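Local coordinates for putative calcium binding protein (Streptomyces coelicolor, PDB 3AKB) that binds calcium ions in EF-hand loops and probably takes part in calcium-mediated regulation in this bacterium, at residues A30-L34 with L49-A53; L100-L104 with V149-V155; A114-T120 with D146-G150. The protein carries 2 engineered substitutions. One frame throughout, in Å; residues are numbered along the deposited sequence.

Interaction 1 (A30-L34 with L49-A53); sequences AKAML and LYGGA. Engineered in segment 30-34: Met33 (natural residue Leu).
Ala53 N donates to Leu49 O at 2.9 Å, a backbone bond that keeps two residues of helix 44-64 turned against Ala30 of helix 23-37. As in EF-hand proteins, the helix that leaves the calcium loop of Asp14 to Asp25 packs on the helix that leads into the loop of Asp65 to Glu76. The two short segments run roughly antiparallel at 149°, their axes 10.3 Å apart, and are held by apolar packing without a hydrogen bond between them. Ala30, small and buried, is the close point: its methyl sits over one face of the Tyr50 ring as a CH-pi contact, CB 4.1 Å from the ring centroid and 26° off the normal, and also touches the methyl of Ala53. With CG anti to the carbonyl carbon (chi1 -82°), the Tyr50 ring is carried across to helix 23-37, and its hydroxyl ends beside the aliphatic base of Lys31, OH to CB 3.3 Å. Leu34 CD1 meets the same ring obliquely at CE2, 3.5 Å away. An alanine in place of Tyr50 would probably open a gap beside Ala30 CB and Leu34 CD1 and leave Lys31 CB without the hydroxyl beside it. Leu49 packs beside the tyrosine, its CD2 branch lying between Ala30, Leu34 and the engineered Met33. Helix 89-107 lies against this part, where Leu49 meets Phe99 and Met33 meets Ala103. Leu34 and Leu49 lie alongside with their ends pointing contrary ways, while Met33 comes nearly square-on to Leu49, SD to CD2 4.0 Å.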
# COMPACT_ATOMS: atom_id res chain seq x y z
N ALA A 30 0.32 -4.56 -7.83
CA ALA A 30 1.37 -5.55 -7.80
C ALA A 30 2.02 -5.67 -9.17
O ALA A 30 3.26 -5.70 -9.28
CB ALA A 30 0.79 -6.89 -7.34
N LYS A 31 1.21 -5.70 -10.24
CA LYS A 31 1.75 -5.81 -11.60
C LYS A 31 2.70 -4.64 -11.89
O LYS A 31 3.80 -4.81 -12.42
CB LYS A 31 0.60 -5.82 -12.62
CG LYS A 31 1.08 -5.96 -14.04
CD LYS A 31 -0.07 -6.00 -15.03
CE LYS A 31 -0.45 -7.41 -15.36
NZ LYS A 31 -1.02 -7.52 -16.75
N ALA A 32 2.28 -3.43 -11.51
CA ALA A 32 3.06 -2.24 -11.85
C ALA A 32 4.37 -2.21 -11.07
O ALA A 32 5.41 -1.81 -11.60
CB ALA A 32 2.23 -0.96 -11.61
N MET A 33 4.34 -2.67 -9.82
CA MET A 33 5.57 -2.67 -9.04
C MET A 33 6.56 -3.71 -9.59
O MET A 33 7.75 -3.45 -9.69
CB MET A 33 5.33 -2.96 -7.55
CG MET A 33 6.54 -2.68 -6.71
SD MET A 33 6.56 -3.49 -5.03
CE MET A 33 8.23 -2.92 -4.56
N LEU A 34 6.05 -4.89 -9.94
CA LEU A 34 6.89 -5.91 -10.56
C LEU A 34 7.52 -5.42 -11.86
O LEU A 34 8.71 -5.72 -12.13
CB LEU A 34 6.08 -7.19 -10.79
CG LEU A 34 5.64 -7.86 -9.49
CD1 LEU A 34 4.65 -8.99 -9.83
CD2 LEU A 34 6.79 -8.39 -8.66
N LEU A 49 4.31 -11.31 -3.95
CA LEU A 49 3.69 -9.99 -4.03
C LEU A 49 2.20 -10.07 -4.37
O LEU A 49 1.39 -9.42 -3.73
CB LEU A 49 4.42 -9.05 -4.99
CG LEU A 49 3.98 -7.59 -4.85
CD1 LEU A 49 4.52 -7.01 -3.55
CD2 LEU A 49 4.47 -6.80 -6.04
N TYR A 50 1.85 -10.88 -5.36
CA TYR A 50 0.42 -11.06 -5.67
C TYR A 50 -0.32 -11.66 -4.49
O TYR A 50 -1.42 -11.22 -4.18
CB TYR A 50 0.25 -11.93 -6.91
CG TYR A 50 0.40 -11.18 -8.20
CD1 TYR A 50 -0.57 -10.26 -8.58
CD2 TYR A 50 1.51 -11.37 -9.05
CE1 TYR A 50 -0.46 -9.54 -9.78
CE2 TYR A 50 1.63 -10.68 -10.25
CZ TYR A 50 0.62 -9.76 -10.62
OH TYR A 50 0.70 -9.05 -11.80
N GLY A 51 0.25 -12.66 -3.83
CA GLY A 51 -0.39 -13.24 -2.66
C GLY A 51 -0.63 -12.21 -1.56
O GLY A 51 -1.70 -12.16 -0.95
N GLY A 52 0.38 -11.38 -1.30
CA GLY A 52 0.22 -10.36 -0.26
C GLY A 52 -0.80 -9.31 -0.64
O GLY A 52 -1.56 -8.85 0.20
N ALA A 53 -0.83 -8.94 -1.92
CA ALA A 53 -1.78 -7.94 -2.40
C ALA A 53 -3.20 -8.47 -2.27
O ALA A 53 -4.10 -7.73 -1.86
CB ALA A 53 -1.49 -7.58 -3.84

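Interaction 2 (L100-L104 with V149-V155); sequences LHAAL and VGETEIV. With CA (calcium ion), chain I.
Leu104 and Ile154 reach toward each other tip to tip, CD1 to CD1 3.7 Å, at the tight centre of a contact between helix 89-107, which leads into the calcium loop of Asp108 to Ala114, and helix 151-161, which carries Glu153 of the Asp142 to Glu153 EF-hand site. The segments meet at 131°, axes 10.5 Å apart. Ile154 turns CG1 into the position between its backbone N and carbonyl carbon (chi1 69°), and with the chain extended beyond it CD1 is brought up to both leucines: besides Leu104 it lies 3.8 Å from Leu100 CB. Leu104 also uses its branches separately. CD1 packs on the first turn of helix 151-161, 3.5 Å from Glu151 N, whereas CD2 leans on Val149 O at 3.6 Å. At the buried end Leu100 CD1 touches Val155 CG2. The side of His101 and Glu151 is looser: His101 is solvent-exposed, and the carboxylate of Glu151 finds its partner in a salt bridge with Arg97, one turn earlier on the same helix as His101. On the far side of helix 151-161, Glu153 faces away from this packing and clasps a calcium ion with both oxygens, OE2 at 2.4 Å, while its OE1 accepts from Gly150 N, the residue at the N-cap, at 3.0 Å. Helix 89-107 lies between neighbours: Ala102 and Ala103 turn to Leu49 of helix 44-64, its other side takes Ile154 and Val155, and Val149 leads on to Val117 and Thr120 of helix 117-126.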
# COMPACT_ATOMS: atom_id res chain seq x y z
N LEU A 100 3.58 -5.84 2.35
CA LEU A 100 4.72 -4.94 2.57
C LEU A 100 6.05 -5.70 2.63
O LEU A 100 7.06 -5.25 2.09
CB LEU A 100 4.48 -4.08 3.81
CG LEU A 100 3.26 -3.14 3.74
CD1 LEU A 100 2.99 -2.54 5.13
CD2 LEU A 100 3.45 -2.04 2.72
N HIS A 101 6.04 -6.88 3.24
CA HIS A 101 7.24 -7.71 3.27
C HIS A 101 7.65 -8.13 1.86
O HIS A 101 8.84 -8.07 1.48
CB HIS A 101 6.97 -8.95 4.11
CG HIS A 101 8.19 -9.78 4.37
ND1 HIS A 101 8.54 -10.90 3.64
CD2 HIS A 101 9.15 -9.64 5.31
CE1 HIS A 101 9.67 -11.40 4.11
NE2 HIS A 101 10.05 -10.65 5.13
N ALA A 102 6.66 -8.55 1.08
CA ALA A 102 6.92 -8.96 -0.31
C ALA A 102 7.40 -7.80 -1.19
O ALA A 102 8.25 -7.99 -2.07
CB ALA A 102 5.66 -9.60 -0.90
N ALA A 103 6.87 -6.61 -0.92
CA ALA A 103 7.25 -5.41 -1.65
C ALA A 103 8.70 -5.07 -1.35
O ALA A 103 9.46 -4.72 -2.25
CB ALA A 103 6.31 -4.24 -1.27
N LEU A 104 9.10 -5.18 -0.09
CA LEU A 104 10.52 -4.97 0.22
C LEU A 104 11.42 -5.94 -0.54
O LEU A 104 12.50 -5.58 -1.00
CB LEU A 104 10.79 -5.10 1.73
CG LEU A 104 10.24 -3.89 2.50
CD1 LEU A 104 10.15 -4.16 3.97
CD2 LEU A 104 11.11 -2.62 2.32
N VAL A 149 15.34 1.77 3.90
CA VAL A 149 13.98 1.81 4.40
C VAL A 149 13.55 0.38 4.68
O VAL A 149 13.55 -0.46 3.77
CB VAL A 149 13.04 2.47 3.35
CG1 VAL A 149 11.58 2.36 3.77
CG2 VAL A 149 13.44 3.92 3.12
N GLY A 150 13.24 0.07 5.93
CA GLY A 150 12.95 -1.33 6.28
C GLY A 150 11.53 -1.57 6.75
O GLY A 150 10.71 -0.65 6.86
N GLU A 151 11.25 -2.83 7.06
CA GLU A 151 9.90 -3.21 7.45
C GLU A 151 9.45 -2.50 8.72
O GLU A 151 8.27 -2.14 8.85
CB GLU A 151 9.81 -4.72 7.63
CG GLU A 151 8.37 -5.28 7.84
CD GLU A 151 8.30 -6.77 7.57
OE1 GLU A 151 9.12 -7.27 6.79
OE2 GLU A 151 7.44 -7.44 8.16
N THR A 152 10.37 -2.29 9.67
CA THR A 152 10.01 -1.64 10.94
C THR A 152 9.72 -0.15 10.74
O THR A 152 9.13 0.50 11.62
CB THR A 152 11.08 -1.86 12.04
OG1 THR A 152 12.32 -1.31 11.60
CG2 THR A 152 11.25 -3.35 12.32
N GLU A 153 10.12 0.38 9.59
CA GLU A 153 9.77 1.76 9.22
C GLU A 153 8.45 1.80 8.45
O GLU A 153 7.57 2.61 8.77
CB GLU A 153 10.92 2.44 8.45
CG GLU A 153 12.15 2.73 9.38
CD GLU A 153 13.45 3.08 8.67
OE1 GLU A 153 13.68 2.60 7.55
OE2 GLU A 153 14.29 3.84 9.24
N ILE A 154 8.28 0.93 7.46
CA ILE A 154 7.09 1.02 6.62
C ILE A 154 5.79 0.51 7.25
O ILE A 154 4.73 1.04 6.95
CB ILE A 154 7.29 0.44 5.20
CG1 ILE A 154 7.45 -1.09 5.18
CG2 ILE A 154 8.49 1.08 4.51
CD1 ILE A 154 7.44 -1.66 3.76
N VAL A 155 5.86 -0.50 8.11
CA VAL A 155 4.60 -1.01 8.64
C VAL A 155 3.88 0.02 9.53
O VAL A 155 2.71 0.31 9.30
CB VAL A 155 4.71 -2.43 9.26
CG1 VAL A 155 3.38 -2.90 9.82
CG2 VAL A 155 5.20 -3.42 8.19
CA CA I . 16.22 3.48 7.80
O HOH W 1 16.69 1.44 8.66

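Interaction 3 (A114-T120 with D146-G150); sequences AVTVADT and DGKVG. With CA (calcium ion), chain I; CA (calcium ion), chain C; CA (calcium ion), chain B.
Val117 and Val149 cross at about a right angle, CG2 to CG2 3.9 Å, and Thr120 crosses the same valine obliquely, its OG1 3.4 Å from Val149 CB. These side chains pack against the single beta bridge between Thr116 and Lys148 that couples the calcium loops of the third and fourth EF-hands, the short antiparallel pairing characteristic of paired EF-hands. Two backbone bonds make it. Val149 N donates to Val115 O at 2.8 Å with an N-H...O angle of 162°, and Val117 N reaches Gly147 O at 3.1 Å. In the other direction Val115 N and Val149 O do not meet directly; a water joins them, accepting from the N and donating to the O. Thr120 OG1 keeps its orientation beside Val149 by donating to Thr116 O, which also takes Thr120 N, so this carbonyl holds two bonds from one residue. Thr116 in turn caps helix 117-126: OG1 stands between its backbone N and carbonyl carbon (chi1 66°), where it accepts from Asp119 N at 3.0 Å. Each segment also supplies a carbonyl to a calcium ion. Lys148 O lies 2.2 Å from one, which Asp142, Asp144, Asp146, Glu153 and a water also bind. Asp146 OD1 also accepts from Lys148 N, an Asx turn. Ala114 O binds the calcium ion of the third loop at 2.3 Å, alongside Asp108, Asp110 and Asp112. Ala138 of helix 131-141 touches Val117 and Thr120, Leu141 touches Thr120 and Val149, and Val115 rests on Leu104 and Ala107 of helix 89-107.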
# COMPACT_ATOMS: atom_id res chain seq x y z
N ALA A 114 18.04 -5.30 2.18
CA ALA A 114 17.82 -3.89 2.44
C ALA A 114 17.35 -3.17 1.19
O ALA A 114 17.62 -3.59 0.08
CB ALA A 114 19.06 -3.26 2.99
N VAL A 115 16.62 -2.07 1.38
CA VAL A 115 16.05 -1.32 0.27
C VAL A 115 16.48 0.15 0.44
O VAL A 115 16.37 0.71 1.54
CB VAL A 115 14.51 -1.41 0.27
CG1 VAL A 115 13.90 -0.51 -0.79
CG2 VAL A 115 14.10 -2.84 0.05
N THR A 116 16.96 0.75 -0.63
CA THR A 116 17.36 2.17 -0.57
C THR A 116 16.15 3.12 -0.55
O THR A 116 15.06 2.79 -1.00
CB THR A 116 18.26 2.56 -1.75
OG1 THR A 116 17.50 2.46 -2.96
CG2 THR A 116 19.48 1.63 -1.86
N VAL A 117 16.39 4.34 -0.06
CA VAL A 117 15.41 5.41 -0.22
C VAL A 117 15.01 5.63 -1.71
O VAL A 117 13.82 5.79 -2.04
CB VAL A 117 15.97 6.73 0.41
CG1 VAL A 117 15.11 7.93 0.01
CG2 VAL A 117 16.00 6.60 1.92
N ALA A 118 15.98 5.62 -2.61
CA ALA A 118 15.70 5.84 -4.04
C ALA A 118 14.75 4.76 -4.59
O ALA A 118 13.85 5.02 -5.37
CB ALA A 118 17.00 5.88 -4.85
N ASP A 119 14.96 3.51 -4.16
CA ASP A 119 14.11 2.42 -4.64
C ASP A 119 12.74 2.41 -3.96
O ASP A 119 11.75 1.98 -4.55
CB ASP A 119 14.85 1.08 -4.52
CG ASP A 119 15.97 0.96 -5.56
OD1 ASP A 119 15.86 1.63 -6.62
OD2 ASP A 119 16.98 0.23 -5.34
N THR A 120 12.69 2.90 -2.72
CA THR A 120 11.42 3.15 -2.06
C THR A 120 10.59 4.17 -2.85
O THR A 120 9.38 3.97 -3.04
CB THR A 120 11.65 3.62 -0.63
OG1 THR A 120 12.33 2.57 0.06
CG2 THR A 120 10.30 3.90 0.08
N ASP A 146 19.80 6.10 7.88
CA ASP A 146 20.88 5.24 7.37
C ASP A 146 20.76 4.96 5.87
O ASP A 146 21.56 4.20 5.30
CB ASP A 146 20.99 3.92 8.15
CG ASP A 146 19.67 3.16 8.23
OD1 ASP A 146 18.77 3.40 7.39
OD2 ASP A 146 19.51 2.30 9.14
N GLY A 147 19.77 5.57 5.23
CA GLY A 147 19.64 5.51 3.76
C GLY A 147 18.86 4.29 3.29
O GLY A 147 18.66 4.09 2.09
N LYS A 148 18.44 3.48 4.25
CA LYS A 148 17.71 2.26 3.95
C LYS A 148 16.33 2.34 4.57
O LYS A 148 16.16 2.92 5.63
CB LYS A 148 18.46 1.05 4.52
CG LYS A 148 19.78 0.77 3.80
CD LYS A 148 21.00 1.04 4.65
CE LYS A 148 22.26 0.53 3.94
NZ LYS A 148 23.52 1.05 4.55
N VAL A 149 15.34 1.77 3.90
CA VAL A 149 13.98 1.81 4.40
C VAL A 149 13.55 0.38 4.68
O VAL A 149 13.55 -0.46 3.77
CB VAL A 149 13.04 2.47 3.35
CG1 VAL A 149 11.58 2.36 3.77
CG2 VAL A 149 13.44 3.92 3.12
N GLY A 150 13.24 0.07 5.93
CA GLY A 150 12.95 -1.33 6.28
C GLY A 150 11.53 -1.57 6.75
O GLY A 150 10.71 -0.65 6.86
CA CA I . 16.22 3.48 7.80
CA CA C . 19.39 -4.20 -1.21
CA CA B . 18.11 1.54 10.09
O HOH W 2 15.75 -1.95 4.18
O HOH W 3 17.75 -0.34 8.37
O HOH W 1 16.69 1.44 8.66
O HOH W 4 20.82 -2.40 -0.75
O HOH W 5 18.92 -2.98 -3.12

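Overall arrangement
Along the chain interaction 1 comes first, and interactions 2 and 3 share Val149 and Gly150 as part of their second segments. Interaction 1 joins helices 23-37 and 44-64; interaction 2 joins helices 89-107 and 151-161, and interaction 3 joins the calcium loops of Asp108 to Ala114 and Asp142 to Glu153. Between centres, interactions 2 and 3 are about 10 Å apart, 1 and 2 about 14 Å, 1 and 3 about 19 Å. Helix 89-107 is the bridge: Ala103 meets Met33 and Leu49 of interaction 1, while Leu104 touches Val115 of interaction 3. This chain of contacts is consistent with the calcium sites being mechanically connected through helix 89-107.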